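PDB 4A0S: octenoyl-CoA reductase/carboxylase from Streptomyces sp., which reduces and carboxylates 2-octenoyl-CoA with NADPH, probably supplying an unusual extender unit for polyketide biosynthesis. Local coordinates for residues D43-R51 with T78-P86; G114-V122 with P133-P141. All coordinates share one frame; numbering follows the deposited sequence.

Contact 1 (D43-R51 with T78-P86); sequences DKDVRKSLR and TVWSAMFEP. With CO8 (octanoyl-coenzyme A), chain E.
Ala82 lies at the apolar centre, its CB pressed against Val46 CB at 3.5 Å, tighter than usual for two carbons, with Leu50 CG on it at 3.8 Å. The short, weakly bonded helix 46-49 thus packs on the last turn of helix 76-82, within the enoyl reductase region of this MDR-type (medium-chain dehydrogenase/reductase) protein. Val46 CG1, anti to its own carbonyl carbon (chi1 -61°), reaches past the methyl of Ala82 to Val79 CG1 and Met83 CG. Helix 393-401 meets the same apolar side chains through Cys397, which touches Val46, Leu50 and Val79.

Farther out, Ser49 CB meets the Phe84 ring obliquely, nearest CE2. Its OG, placed between the backbone N and the carbonyl carbon (chi1 58°), is 2.5 Å from Ala82 O and 2.9 Å from Val46 O, within reach of both carbonyl oxygens. Phe84 itself has positive phi and ends the helix in a Schellman motif. This turn leads to Glu85 and the cis-bonded Pro86, whose CD and CG abut the pantetheine carbonyl O5P of octanoyl-CoA. Earlier in the helix, Trp80 CD1 touches the thioester arm at C2P, while its NE1 bonds to NADP, tying the helix to both ligands.

Asp45, just ahead of the 46-49 helix, is its N-cap: its OD1 accepts from Arg47 N and also from Arg47 NE, while OD2 takes NH2, a side-on, two-nitrogen salt bridge. At the polar edge, the extended Lys44 chain crosses Glu85 at about a right angle. Lys44 NZ forms a salt bridge with Glu85 OE2 at 2.7 Å, using the oxygen's anti lone pair, and a water accepting from that NZ at 3.0 Å donates to Met83 O at 2.7 Å.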
loop_
_atom_site.group_PDB
_atom_site.type_symbol
_atom_site.label_atom_id
_atom_site.label_comp_id
_atom_site.label_asym_id
_atom_site.label_seq_id
_atom_site.Cartn_x
_atom_site.Cartn_y
_atom_site.Cartn_z
ATOM N N ASP A 43 6.368 25.234 36.150
ATOM C CA ASP A 43 5.335 24.221 36.274
ATOM C C ASP A 43 3.979 24.894 36.120
ATOM O O ASP A 43 3.477 25.504 37.056
ATOM C CB ASP A 43 5.453 23.502 37.623
ATOM C CG ASP A 43 4.248 22.624 37.942
ATOM O OD1 ASP A 43 3.502 22.229 37.017
ATOM O OD2 ASP A 43 4.055 22.329 39.135
ATOM N N LYS A 44 3.404 24.771 34.928
ATOM C CA LYS A 44 2.140 25.426 34.584
ATOM C C LYS A 44 0.959 24.604 35.068
ATOM O O LYS A 44 0.284 23.913 34.292
ATOM C CB LYS A 44 2.070 25.670 33.082
ATOM C CG LYS A 44 3.294 26.406 32.563
ATOM C CD LYS A 44 3.253 26.621 31.076
ATOM C CE LYS A 44 4.468 27.431 30.635
ATOM N NZ LYS A 44 4.275 27.903 29.237
ATOM N N ASP A 45 0.740 24.683 36.373
ATOM C CA ASP A 45 -0.251 23.890 37.073
ATOM C C ASP A 45 -1.621 24.040 36.432
ATOM O O ASP A 45 -2.278 25.087 36.588
ATOM C CB ASP A 45 -0.296 24.334 38.545
ATOM C CG ASP A 45 -1.163 23.435 39.414
ATOM O OD1 ASP A 45 -1.931 22.628 38.863
ATOM O OD2 ASP A 45 -1.086 23.554 40.664
ATOM N N VAL A 46 -2.056 22.993 35.724
ATOM C CA VAL A 46 -3.347 23.040 35.017
ATOM C C VAL A 46 -4.473 23.431 35.949
ATOM O O VAL A 46 -5.505 23.916 35.505
ATOM C CB VAL A 46 -3.743 21.703 34.382
ATOM C CG1 VAL A 46 -2.724 21.291 33.362
ATOM C CG2 VAL A 46 -4.006 20.627 35.471
ATOM N N ARG A 47 -4.284 23.209 37.249
ATOM C CA ARG A 47 -5.366 23.480 38.185
ATOM C C ARG A 47 -5.526 24.976 38.377
ATOM O O ARG A 47 -6.533 25.427 38.907
ATOM C CB ARG A 47 -5.110 22.802 39.522
ATOM C CG ARG A 47 -5.047 21.294 39.418
ATOM C CD ARG A 47 -4.524 20.693 40.708
ATOM N NE ARG A 47 -3.172 21.167 40.974
ATOM C CZ ARG A 47 -2.445 20.809 42.030
ATOM N NH1 ARG A 47 -2.925 19.949 42.917
ATOM N NH2 ARG A 47 -1.225 21.290 42.178
ATOM N N LYS A 48 -4.534 25.749 37.943
ATOM C CA LYS A 48 -4.618 27.206 38.057
ATOM C C LYS A 48 -5.432 27.820 36.915
ATOM O O LYS A 48 -5.979 28.920 37.042
ATOM C CB LYS A 48 -3.223 27.826 38.141
ATOM C CG LYS A 48 -2.455 27.378 39.361
ATOM C CD LYS A 48 -1.171 28.155 39.528
ATOM C CE LYS A 48 -0.491 27.805 40.850
ATOM N NZ LYS A 48 -1.408 27.973 42.022
ATOM N N SER A 49 -5.539 27.083 35.814
ATOM C CA SER A 49 -6.254 27.554 34.635
ATOM C C SER A 49 -7.627 26.927 34.511
ATOM O O SER A 49 -8.587 27.606 34.140
ATOM C CB SER A 49 -5.447 27.247 33.392
ATOM O OG SER A 49 -5.228 25.853 33.334
ATOM N N LEU A 50 -7.723 25.633 34.813
ATOM C CA LEU A 50 -8.989 24.915 34.714
ATOM C C LEU A 50 -10.072 25.538 35.574
ATOM O O LEU A 50 -9.835 25.866 36.735
ATOM C CB LEU A 50 -8.803 23.441 35.055
ATOM C CG LEU A 50 -8.105 22.672 33.928
ATOM C CD1 LEU A 50 -7.755 21.252 34.359
ATOM C CD2 LEU A 50 -8.951 22.652 32.641
ATOM N N ARG A 51 -11.244 25.738 34.980
ATOM C CA ARG A 51 -12.404 26.285 35.680
ATOM C C ARG A 51 -13.514 25.267 35.577
ATOM O O ARG A 51 -13.604 24.551 34.578
ATOM C CB ARG A 51 -12.887 27.595 35.053
ATOM C CG ARG A 51 -11.797 28.615 34.705
ATOM C CD ARG A 51 -11.370 29.478 35.887
ATOM N NE ARG A 51 -10.005 29.981 35.698
ATOM C CZ ARG A 51 -9.263 30.561 36.645
ATOM N NH1 ARG A 51 -9.748 30.736 37.867
ATOM N NH2 ARG A 51 -8.031 30.974 36.366
ATOM N N THR A 78 -5.706 17.760 26.938
ATOM C CA THR A 78 -6.409 18.462 28.004
ATOM C C THR A 78 -5.395 19.211 28.838
ATOM O O THR A 78 -5.575 20.393 29.130
ATOM C CB THR A 78 -7.204 17.480 28.901
ATOM O OG1 THR A 78 -7.932 16.565 28.070
ATOM C CG2 THR A 78 -8.177 18.243 29.842
ATOM N N VAL A 79 -4.331 18.510 29.221
ATOM C CA VAL A 79 -3.175 19.102 29.883
ATOM C C VAL A 79 -2.529 20.210 29.046
ATOM O O VAL A 79 -2.308 21.299 29.567
ATOM C CB VAL A 79 -2.112 18.035 30.231
ATOM C CG1 VAL A 79 -0.884 18.670 30.877
ATOM C CG2 VAL A 79 -2.712 16.941 31.113
ATOM N N TRP A 80 -2.209 19.932 27.779
ATOM C CA TRP A 80 -1.638 20.964 26.915
ATOM C C TRP A 80 -2.549 22.191 26.903
ATOM O O TRP A 80 -2.065 23.306 27.047
ATOM C CB TRP A 80 -1.462 20.483 25.468
ATOM C CG TRP A 80 -0.501 19.366 25.261
ATOM C CD1 TRP A 80 -0.736 18.209 24.573
ATOM C CD2 TRP A 80 0.837 19.278 25.750
ATOM N NE1 TRP A 80 0.382 17.413 24.588
ATOM C CE2 TRP A 80 1.358 18.038 25.312
ATOM C CE3 TRP A 80 1.645 20.120 26.525
ATOM C CZ2 TRP A 80 2.663 17.623 25.610
ATOM C CZ3 TRP A 80 2.940 19.715 26.825
ATOM C CH2 TRP A 80 3.439 18.475 26.363
ATOM N N SER A 81 -3.857 21.966 26.725
ATOM C CA SER A 81 -4.867 23.037 26.750
ATOM C C SER A 81 -4.766 23.900 27.982
ATOM O O SER A 81 -4.712 25.125 27.892
ATOM C CB SER A 81 -6.287 22.469 26.781
ATOM O OG SER A 81 -6.596 21.802 25.599
ATOM N N ALA A 82 -4.820 23.249 29.137
ATOM C CA ALA A 82 -4.836 23.943 30.414
ATOM C C ALA A 82 -3.515 24.646 30.706
ATOM O O ALA A 82 -3.447 25.525 31.562
ATOM C CB ALA A 82 -5.186 22.990 31.513
ATOM N N MET A 83 -2.462 24.233 30.010
ATOM C CA MET A 83 -1.170 24.912 30.068
ATOM C C MET A 83 -1.029 26.009 29.013
ATOM O O MET A 83 -0.015 26.719 28.991
ATOM C CB MET A 83 -0.044 23.903 29.856
ATOM C CG MET A 83 0.158 22.935 30.987
ATOM S SD MET A 83 1.341 21.651 30.547
ATOM C CE MET A 83 2.806 22.566 30.168
ATOM N N PHE A 84 -2.030 26.129 28.138
ATOM C CA PHE A 84 -1.963 27.000 26.946
ATOM C C PHE A 84 -0.753 26.702 26.042
ATOM O O PHE A 84 -0.246 27.573 25.323
ATOM C CB PHE A 84 -2.085 28.485 27.331
ATOM C CG PHE A 84 -3.251 28.776 28.250
ATOM C CD1 PHE A 84 -4.548 28.873 27.752
ATOM C CD2 PHE A 84 -3.050 28.948 29.624
ATOM C CE1 PHE A 84 -5.635 29.135 28.607
ATOM C CE2 PHE A 84 -4.128 29.207 30.483
ATOM C CZ PHE A 84 -5.419 29.305 29.969
ATOM N N GLU A 85 -0.324 25.442 26.062
ATOM C CA GLU A 85 0.794 24.972 25.251
ATOM C C GLU A 85 0.390 24.005 24.125
ATOM O O GLU A 85 -0.601 23.287 24.244
ATOM C CB GLU A 85 1.835 24.315 26.138
ATOM C CG GLU A 85 2.561 25.292 27.017
ATOM C CD GLU A 85 3.783 24.677 27.640
ATOM O OE1 GLU A 85 3.995 23.462 27.447
ATOM O OE2 GLU A 85 4.539 25.406 28.310
ATOM N N PRO A 86 1.149 24.014 23.016
ATOM C CA PRO A 86 2.218 24.972 22.763
ATOM C C PRO A 86 1.639 26.325 22.374
ATOM O O PRO A 86 2.337 27.330 22.394
ATOM C CB PRO A 86 2.953 24.358 21.574
ATOM C CG PRO A 86 1.890 23.643 20.842
ATOM C CD PRO A 86 1.029 23.040 21.916
HETATM N N1A CO8 E . -0.839 33.183 22.282
HETATM C C2A CO8 E . -1.689 33.424 21.283
HETATM N N3A CO8 E . -1.436 33.006 20.048
HETATM C C4A CO8 E . -0.299 32.321 19.794
HETATM C C5A CO8 E . 0.612 32.045 20.807
HETATM C C6A CO8 E . 0.316 32.501 22.089
HETATM N N6A CO8 E . 1.155 32.253 23.099
HETATM N N7A CO8 E . 1.624 31.359 20.277
HETATM C C8A CO8 E . 1.367 31.209 18.975
HETATM N N9A CO8 E . 0.196 31.797 18.682
HETATM C C1B CO8 E . -0.494 31.888 17.366
HETATM C C2B CO8 E . 0.171 32.933 16.464
HETATM O O2B CO8 E . -0.837 33.656 15.721
HETATM C C3B CO8 E . 0.999 32.042 15.541
HETATM O O3B CO8 E . 1.228 32.684 14.295
HETATM P P3B CO8 E . 2.701 33.324 14.094
HETATM O O7A CO8 E . 2.463 34.871 13.641
HETATM O O8A CO8 E . 3.432 33.507 15.558
HETATM O O9A CO8 E . 3.535 32.526 13.173
HETATM C C4B CO8 E . 0.120 30.808 15.367
HETATM O O4B CO8 E . -0.454 30.604 16.665
HETATM C C5B CO8 E . 0.949 29.539 15.132
HETATM O O5B CO8 E . 0.073 28.394 15.111
HETATM P P1A CO8 E . -0.897 28.138 13.812
HETATM O O1A CO8 E . -1.734 26.746 14.143
HETATM O O2A CO8 E . -1.869 29.243 13.535
HETATM O O3A CO8 E . 0.110 27.995 12.519
HETATM P P2A CO8 E . 0.815 26.649 11.900
HETATM O O4A CO8 E . 2.278 27.077 11.424
HETATM O O5A CO8 E . 0.033 25.994 10.800
HETATM O O6A CO8 E . 1.062 25.631 13.153
HETATM C CBP CO8 E . 1.034 23.491 14.365
HETATM C CCP CO8 E . 0.856 24.212 13.008
HETATM C CDP CO8 E . 2.537 23.547 14.688
HETATM C CEP CO8 E . 0.629 22.029 14.165
HETATM C CAP CO8 E . 0.161 24.193 15.460
HETATM O OAP CO8 E . -1.234 24.383 15.055
HETATM C C9P CO8 E . 0.236 23.527 16.861
HETATM O O9P CO8 E . 1.251 23.685 17.550
HETATM N N8P CO8 E . -0.851 22.831 17.268
HETATM C C7P CO8 E . -0.949 22.218 18.626
HETATM C C6P CO8 E . -0.694 20.685 18.681
HETATM C C5P CO8 E . 0.166 20.369 19.928
HETATM O O5P CO8 E . 1.298 20.836 20.024
HETATM N N4P CO8 E . -0.353 19.722 20.970
HETATM C C3P CO8 E . -1.574 18.932 21.081
HETATM C C2P CO8 E . -0.999 17.519 21.253
HETATM S S1P CO8 E . -1.588 16.378 19.945
HETATM C "C1'" CO8 E . -2.770 15.529 20.880
HETATM O "O1'" CO8 E . -2.687 15.390 22.114
HETATM C "C2'" CO8 E . -3.823 15.050 20.131
HETATM C "C3'" CO8 E . -4.865 14.331 20.670
HETATM C "C4'" CO8 E . -5.872 13.852 19.822
HETATM C "C5'" CO8 E . -5.941 14.488 18.442
HETATM C "C6'" CO8 E . -7.220 13.906 17.801
HETATM C "C7'" CO8 E . -7.254 14.268 16.343
HETATM C "C8'" CO8 E . -8.597 13.796 15.777
HETATM O O HOH W 1 1.548 28.844 28.524
#

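Contact 2 (G114-V122 with P133-P141). With CO8 (octanoyl-coenzyme A), chain E.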
loop_
_atom_site.group_PDB
_atom_site.type_symbol
_atom_site.label_atom_id
_atom_site.label_comp_id
_atom_site.label_asym_id
_atom_site.label_seq_id
_atom_site.Cartn_x
_atom_site.Cartn_y
_atom_site.Cartn_z
ATOM N N GLY A 114 -11.956 18.405 26.700
ATOM C CA GLY A 114 -12.391 17.029 26.770
ATOM C C GLY A 114 -12.535 16.535 25.356
ATOM O O GLY A 114 -13.317 17.073 24.575
ATOM N N SER A 115 -11.773 15.505 25.034
ATOM C CA SER A 115 -11.627 15.084 23.654
ATOM C C SER A 115 -12.113 13.677 23.414
ATOM O O SER A 115 -12.127 13.204 22.283
ATOM C CB SER A 115 -10.176 15.235 23.249
ATOM O OG SER A 115 -9.850 16.598 23.400
ATOM N N ASP A 116 -12.549 13.019 24.472
ATOM C CA ASP A 116 -13.393 11.845 24.277
ATOM C C ASP A 116 -14.447 11.783 25.358
ATOM O O ASP A 116 -14.458 12.607 26.284
ATOM C CB ASP A 116 -12.588 10.527 24.080
ATOM C CG ASP A 116 -11.447 10.341 25.065
ATOM O OD1 ASP A 116 -11.441 10.911 26.175
ATOM O OD2 ASP A 116 -10.533 9.575 24.723
ATOM N N CYS A 117 -15.367 10.842 25.227
ATOM C CA CYS A 117 -16.382 10.698 26.225
ATOM C C CYS A 117 -17.236 9.533 25.863
ATOM O O CYS A 117 -17.160 9.020 24.743
ATOM C CB CYS A 117 -17.232 11.963 26.363
ATOM S SG CYS A 117 -18.616 12.083 25.278
ATOM N N SER A 118 -18.018 9.092 26.843
ATOM C CA SER A 118 -19.120 8.200 26.573
ATOM C C SER A 118 -20.337 8.904 27.120
ATOM O O SER A 118 -20.242 9.765 28.009
ATOM C CB SER A 118 -18.928 6.863 27.264
ATOM O OG SER A 118 -18.844 7.063 28.664
ATOM N N GLY A 119 -21.488 8.564 26.580
ATOM C CA GLY A 119 -22.674 9.169 27.087
ATOM C C GLY A 119 -23.910 8.830 26.316
ATOM O O GLY A 119 -24.004 7.806 25.657
ATOM N N VAL A 120 -24.875 9.716 26.433
ATOM C CA VAL A 120 -26.176 9.469 25.899
ATOM C C VAL A 120 -26.567 10.597 24.964
ATOM O O VAL A 120 -26.449 11.772 25.304
ATOM C CB VAL A 120 -27.207 9.357 27.029
ATOM C CG1 VAL A 120 -28.547 9.048 26.452
ATOM C CG2 VAL A 120 -26.778 8.296 28.036
ATOM N N VAL A 121 -27.032 10.221 23.779
ATOM C CA VAL A 121 -27.540 11.185 22.838
ATOM C C VAL A 121 -28.773 11.819 23.447
ATOM O O VAL A 121 -29.650 11.119 23.959
ATOM C CB VAL A 121 -27.891 10.510 21.503
ATOM C CG1 VAL A 121 -28.497 11.506 20.555
ATOM C CG2 VAL A 121 -26.641 9.858 20.901
ATOM N N VAL A 122 -28.834 13.139 23.429
ATOM C CA VAL A 122 -30.040 13.808 23.914
ATOM C C VAL A 122 -30.726 14.624 22.814
ATOM O O VAL A 122 -31.946 14.794 22.826
ATOM C CB VAL A 122 -29.776 14.621 25.203
ATOM C CG1 VAL A 122 -29.440 13.681 26.349
ATOM C CG2 VAL A 122 -28.649 15.616 25.002
ATOM N N PRO A 133 -32.053 10.245 20.518
ATOM C CA PRO A 133 -31.916 10.442 21.954
ATOM C C PRO A 133 -32.067 9.117 22.714
ATOM O O PRO A 133 -32.950 8.318 22.395
ATOM C CB PRO A 133 -33.060 11.401 22.264
ATOM C CG PRO A 133 -33.199 12.201 20.994
ATOM C CD PRO A 133 -33.010 11.197 19.921
ATOM N N GLY A 134 -31.196 8.897 23.700
ATOM C CA GLY A 134 -31.159 7.646 24.439
ATOM C C GLY A 134 -30.045 6.702 24.007
ATOM O O GLY A 134 -29.677 5.788 24.735
ATOM N N ASP A 135 -29.518 6.914 22.803
ATOM C CA ASP A 135 -28.480 6.038 22.285
ATOM C C ASP A 135 -27.217 6.224 23.082
ATOM O O ASP A 135 -26.778 7.364 23.318
ATOM C CB ASP A 135 -28.164 6.353 20.833
ATOM C CG ASP A 135 -29.206 5.823 19.887
ATOM O OD1 ASP A 135 -30.094 5.047 20.314
ATOM O OD2 ASP A 135 -29.131 6.178 18.706
ATOM N N HIS A 136 -26.641 5.091 23.466
ATOM C CA HIS A 136 -25.393 5.071 24.202
ATOM C C HIS A 136 -24.260 5.160 23.211
ATOM O O HIS A 136 -24.151 4.343 22.291
ATOM C CB HIS A 136 -25.287 3.796 25.024
ATOM C CG HIS A 136 -26.156 3.802 26.242
ATOM N ND1 HIS A 136 -25.970 2.926 27.289
ATOM C CD2 HIS A 136 -27.185 4.610 26.604
ATOM C CE1 HIS A 136 -26.870 3.169 28.226
ATOM N NE2 HIS A 136 -27.613 4.191 27.839
ATOM N N VAL A 137 -23.435 6.173 23.390
ATOM C CA VAL A 137 -22.371 6.455 22.451
ATOM C C VAL A 137 -21.046 6.677 23.139
ATOM O O VAL A 137 -20.970 6.992 24.324
ATOM C CB VAL A 137 -22.675 7.716 21.609
ATOM C CG1 VAL A 137 -23.927 7.501 20.751
ATOM C CG2 VAL A 137 -22.830 8.935 22.502
ATOM N N ILE A 138 -19.990 6.491 22.375
ATOM C CA ILE A 138 -18.742 7.084 22.732
ATOM C C ILE A 138 -18.538 8.145 21.687
ATOM O O ILE A 138 -19.119 8.080 20.601
ATOM C CB ILE A 138 -17.609 6.080 22.765
ATOM C CG1 ILE A 138 -17.608 5.257 21.474
ATOM C CG2 ILE A 138 -17.743 5.218 24.016
ATOM C CD1 ILE A 138 -16.328 4.478 21.227
ATOM N N VAL A 139 -17.770 9.151 22.045
ATOM C CA VAL A 139 -17.407 10.174 21.112
ATOM C C VAL A 139 -15.909 10.052 20.994
ATOM O O VAL A 139 -15.208 9.959 22.014
ATOM C CB VAL A 139 -17.775 11.565 21.617
ATOM C CG1 VAL A 139 -17.173 12.632 20.706
ATOM C CG2 VAL A 139 -19.293 11.701 21.751
ATOM N N HIS A 140 -15.431 10.020 19.754
ATOM C CA HIS A 140 -14.007 10.136 19.483
ATOM C C HIS A 140 -13.719 11.541 18.951
ATOM O O HIS A 140 -14.633 12.252 18.561
ATOM C CB HIS A 140 -13.522 9.034 18.535
ATOM C CG HIS A 140 -14.063 9.142 17.148
ATOM N ND1 HIS A 140 -13.568 10.037 16.227
ATOM C CD2 HIS A 140 -15.040 8.452 16.517
ATOM C CE1 HIS A 140 -14.222 9.901 15.087
ATOM N NE2 HIS A 140 -15.130 8.953 15.241
ATOM N N PRO A 141 -12.442 11.949 18.971
ATOM C CA PRO A 141 -12.112 13.367 18.821
ATOM C C PRO A 141 -12.045 13.929 17.399
ATOM O O PRO A 141 -11.873 15.132 17.251
ATOM C CB PRO A 141 -10.721 13.468 19.464
ATOM C CG PRO A 141 -10.135 12.100 19.261
ATOM C CD PRO A 141 -11.314 11.183 19.511
HETATM N N1A CO8 E . -0.839 33.183 22.282
HETATM C C2A CO8 E . -1.689 33.424 21.283
HETATM N N3A CO8 E . -1.436 33.006 20.048
HETATM C C4A CO8 E . -0.299 32.321 19.794
HETATM C C5A CO8 E . 0.612 32.045 20.807
HETATM C C6A CO8 E . 0.316 32.501 22.089
HETATM N N6A CO8 E . 1.155 32.253 23.099
HETATM N N7A CO8 E . 1.624 31.359 20.277
HETATM C C8A CO8 E . 1.367 31.209 18.975
HETATM N N9A CO8 E . 0.196 31.797 18.682
HETATM C C1B CO8 E . -0.494 31.888 17.366
HETATM C C2B CO8 E . 0.171 32.933 16.464
HETATM O O2B CO8 E . -0.837 33.656 15.721
HETATM C C3B CO8 E . 0.999 32.042 15.541
HETATM O O3B CO8 E . 1.228 32.684 14.295
HETATM P P3B CO8 E . 2.701 33.324 14.094
HETATM O O7A CO8 E . 2.463 34.871 13.641
HETATM O O8A CO8 E . 3.432 33.507 15.558
HETATM O O9A CO8 E . 3.535 32.526 13.173
HETATM C C4B CO8 E . 0.120 30.808 15.367
HETATM O O4B CO8 E . -0.454 30.604 16.665
HETATM C C5B CO8 E . 0.949 29.539 15.132
HETATM O O5B CO8 E . 0.073 28.394 15.111
HETATM P P1A CO8 E . -0.897 28.138 13.812
HETATM O O1A CO8 E . -1.734 26.746 14.143
HETATM O O2A CO8 E . -1.869 29.243 13.535
HETATM O O3A CO8 E . 0.110 27.995 12.519
HETATM P P2A CO8 E . 0.815 26.649 11.900
HETATM O O4A CO8 E . 2.278 27.077 11.424
HETATM O O5A CO8 E . 0.033 25.994 10.800
HETATM O O6A CO8 E . 1.062 25.631 13.153
HETATM C CBP CO8 E . 1.034 23.491 14.365
HETATM C CCP CO8 E . 0.856 24.212 13.008
HETATM C CDP CO8 E . 2.537 23.547 14.688
HETATM C CEP CO8 E . 0.629 22.029 14.165
HETATM C CAP CO8 E . 0.161 24.193 15.460
HETATM O OAP CO8 E . -1.234 24.383 15.055
HETATM C C9P CO8 E . 0.236 23.527 16.861
HETATM O O9P CO8 E . 1.251 23.685 17.550
HETATM N N8P CO8 E . -0.851 22.831 17.268
HETATM C C7P CO8 E . -0.949 22.218 18.626
HETATM C C6P CO8 E . -0.694 20.685 18.681
HETATM C C5P CO8 E . 0.166 20.369 19.928
HETATM O O5P CO8 E . 1.298 20.836 20.024
HETATM N N4P CO8 E . -0.353 19.722 20.970
HETATM C C3P CO8 E . -1.574 18.932 21.081
HETATM C C2P CO8 E . -0.999 17.519 21.253
HETATM S S1P CO8 E . -1.588 16.378 19.945
HETATM C "C1'" CO8 E . -2.770 15.529 20.880
HETATM O "O1'" CO8 E . -2.687 15.390 22.114
HETATM C "C2'" CO8 E . -3.823 15.050 20.131
HETATM C "C3'" CO8 E . -4.865 14.331 20.670
HETATM C "C4'" CO8 E . -5.872 13.852 19.822
HETATM C "C5'" CO8 E . -5.941 14.488 18.442
HETATM C "C6'" CO8 E . -7.220 13.906 17.801
HETATM C "C7'" CO8 E . -7.254 14.268 16.343
HETATM C "C8'" CO8 E . -8.597 13.796 15.777
#
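Cys117 SG rests on Val139 CG2 at 3.6 Å, and Val121 CG2 meets Val137 CG1 at the same distance, the two valines crossing at about a right angle. Both contacts lie on one face of an antiparallel pair; on the other, Ser118 CB touches Ile138 CG2, and Val120 runs alongside His136, its CG2 near ring atom CD2. Val120 CG1, anti to the backbone N (chi1 -178°), instead lies over Gly134 CA.

The backbone holds these pairs in register. Gly119 and Val137 form a hydrogen-bonded pair, with Gly119 N to Val137 O at 2.8 Å and Val137 N to Gly119 O at 2.9 Å. Val139 N bonds to Cys117 O at 2.8 Å, whereas Cys117 N to Val139 O is weak. Ahead of strand 136-139 the regular pairing gives way: Val121 N bonds to Asp135 O, but Val121 O accepts from Gly134 N at 2.7 Å.

At the ligand end, Pro141 CB lies 3.2 Å from Ser115 O, and its CG touches C6' of the octanoyl chain. Asp116 is anchored to Ser73 and Asn75 through OD1 and to Leu201 N through OD2, while Ser115 OG bonds to Trp164 O and Asn77. Strand 64-73 flanks strand 117-124, and Trp193 packs on Val120 and His136. The arrangement is a beta hairpin of the GroES-like domain, with one end at the acyl pocket.

In the fold
Both segments of contact 1 precede those of contact 2 in the sequence. Their centres lie 24 Å apart and their nearest atoms about 5 Å apart, without touching. All four segments belong to the enoyl reductase range. Contact 1 joins two helices, whereas contact 2 lies in the mixed sheet, whose strand 64-73 leads through a short connection into helix 76-82 and also pairs with strand 117-124. Octanoyl-CoA touches both: residues 78-86 meet its pantetheine arm and Pro141 its acyl chain. Different lengths of one ligand are therefore lined by separate parts of the chain, with NADP close by.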